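Local coordinates for protein beta-ketoacyl synthase (Burkholderia phymatum, PDB 4EWG) that probably acts as a 3-oxoacyl-[acyl-carrier-protein] synthase, a condensing enzyme of the thiolase-like superfamily that lengthens carrier-bound acyl chains, at residues S115-P118 with I119-F122. Sequence-based numbering, arbitrary orientation.
Sequences SVEP and IRAF
Ile119 closes the first turn of helix 116-128 with a weak, long bond from its N to the O of Ser115, the N-cap residue (3.4 Å). Its side chain lies alongside the same carbonyl: CG1, anti to the carbonyl carbon of Ile119 (chi1 -67°), turns back toward the start of the helix and leaves CD1 3.4 Å from Ser115 O. Ser115 OG makes no capping bond; it binds Glu197, whose carboxylate also takes the N-H of Val116.

Arg120 N gives a nearly straight bond of 2.9 Å to Val116 O. Its side chain starts extended, with CG anti to the backbone N (chi1 -172°), then bends at chi3 and folds back over Glu117. One face of the guanidinium covers Glu117 O, with NH2 3.5 Å from that oxygen. The Glu117 chain bends at chi2, and its OE2 stays 6.5 Å from Arg120 NH2, so the opposite charges are not in contact. The arginine instead forms its salt bridge through NH1 to Asp133.

Ala121 N bonds Glu117 O at 2.9 Å, with a more bent N-H...O angle than the bonds of Arg120 and Phe122. Phe122 N makes the shortest of these bonds, 2.7 Å to Pro118 O. The Phe122 ring lies oblique to that carbonyl; CD2 lies 3.4 Å from Pro118 O and makes a loose apolar contact with Pro118 CB. Proline is readily accommodated in this first turn, where a missing N-H costs no helical bond.

This is the opening i to i+4 ladder of an alpha-helix that follows strand 105-110 of the central mixed sheet. Pro118 and Phe122 pack against helix 138-142, while Val116, Ile119 and Arg120 meet Leu126 of the second subunit at the dimer interface.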
loop_
_atom_site.group_PDB
_atom_site.type_symbol
_atom_site.label_atom_id
_atom_site.label_comp_id
_atom_site.label_asym_id
_atom_site.label_seq_id
_atom_site.Cartn_x
_atom_site.Cartn_y
_atom_site.Cartn_z
ATOM N N SER A 115 -12.457 5.242 -5.493
ATOM C CA SER A 115 -13.384 6.213 -6.098
ATOM C C SER A 115 -14.811 6.098 -5.546
ATOM O O SER A 115 -15.212 5.051 -5.083
ATOM C CB SER A 115 -13.386 6.060 -7.625
ATOM O OG SER A 115 -12.157 6.564 -8.161
ATOM N N VAL A 116 -15.565 7.185 -5.655
ATOM C CA VAL A 116 -16.876 7.265 -5.016
ATOM C C VAL A 116 -17.868 6.269 -5.559
ATOM O O VAL A 116 -18.582 5.646 -4.788
ATOM C CB VAL A 116 -17.518 8.697 -5.061
ATOM C CG1 VAL A 116 -16.687 9.655 -4.220
ATOM C CG2 VAL A 116 -17.726 9.226 -6.484
ATOM N N GLU A 117 -17.901 6.094 -6.877
ATOM C CA GLU A 117 -18.937 5.273 -7.499
ATOM C C GLU A 117 -18.982 3.855 -6.919
ATOM O O GLU A 117 -20.023 3.418 -6.467
ATOM C CB GLU A 117 -18.778 5.228 -9.027
ATOM C CG GLU A 117 -19.058 6.559 -9.708
ATOM C CD GLU A 117 -17.922 7.591 -9.607
ATOM O OE1 GLU A 117 -16.767 7.243 -9.172
ATOM O OE2 GLU A 117 -18.192 8.765 -10.000
ATOM N N PRO A 118 -17.846 3.128 -6.946
ATOM C CA PRO A 118 -17.881 1.750 -6.461
ATOM C C PRO A 118 -18.012 1.638 -4.943
ATOM O O PRO A 118 -18.626 0.672 -4.460
ATOM C CB PRO A 118 -16.549 1.173 -6.937
ATOM C CG PRO A 118 -15.658 2.372 -7.035
ATOM C CD PRO A 118 -16.543 3.456 -7.558
ATOM N N ILE A 119 -17.487 2.619 -4.192
ATOM C CA ILE A 119 -17.767 2.675 -2.769
ATOM C C ILE A 119 -19.281 2.733 -2.544
ATOM O O ILE A 119 -19.811 1.979 -1.742
ATOM C CB ILE A 119 -17.062 3.846 -2.056
ATOM C CG1 ILE A 119 -15.558 3.654 -2.051
ATOM C CG2 ILE A 119 -17.491 3.920 -0.584
ATOM C CD1 ILE A 119 -14.788 4.933 -1.759
ATOM N N ARG A 120 -19.972 3.603 -3.264
ATOM C CA ARG A 120 -21.441 3.660 -3.230
ATOM C C ARG A 120 -22.073 2.314 -3.599
ATOM O O ARG A 120 -23.011 1.854 -2.942
ATOM C CB ARG A 120 -21.979 4.765 -4.169
ATOM C CG ARG A 120 -23.498 5.020 -4.041
ATOM C CD ARG A 120 -24.120 5.954 -5.094
ATOM N NE ARG A 120 -23.415 5.756 -6.334
ATOM C CZ ARG A 120 -23.618 4.739 -7.174
ATOM N NH1 ARG A 120 -24.593 3.843 -6.953
ATOM N NH2 ARG A 120 -22.825 4.622 -8.257
ATOM N N ALA A 121 -21.563 1.703 -4.666
ATOM C CA ALA A 121 -22.155 0.473 -5.202
ATOM C C ALA A 121 -21.972 -0.678 -4.222
ATOM O O ALA A 121 -22.915 -1.369 -3.882
ATOM C CB ALA A 121 -21.542 0.127 -6.558
ATOM N N PHE A 122 -20.752 -0.890 -3.767
ATOM C CA PHE A 122 -20.494 -1.990 -2.819
ATOM C C PHE A 122 -21.137 -1.741 -1.435
ATOM O O PHE A 122 -21.669 -2.678 -0.806
ATOM C CB PHE A 122 -18.995 -2.241 -2.669
ATOM C CG PHE A 122 -18.374 -2.998 -3.824
ATOM C CD1 PHE A 122 -18.844 -4.249 -4.196
ATOM C CD2 PHE A 122 -17.286 -2.481 -4.501
ATOM C CE1 PHE A 122 -18.229 -4.963 -5.242
ATOM C CE2 PHE A 122 -16.684 -3.168 -5.553
ATOM C CZ PHE A 122 -17.149 -4.419 -5.918
#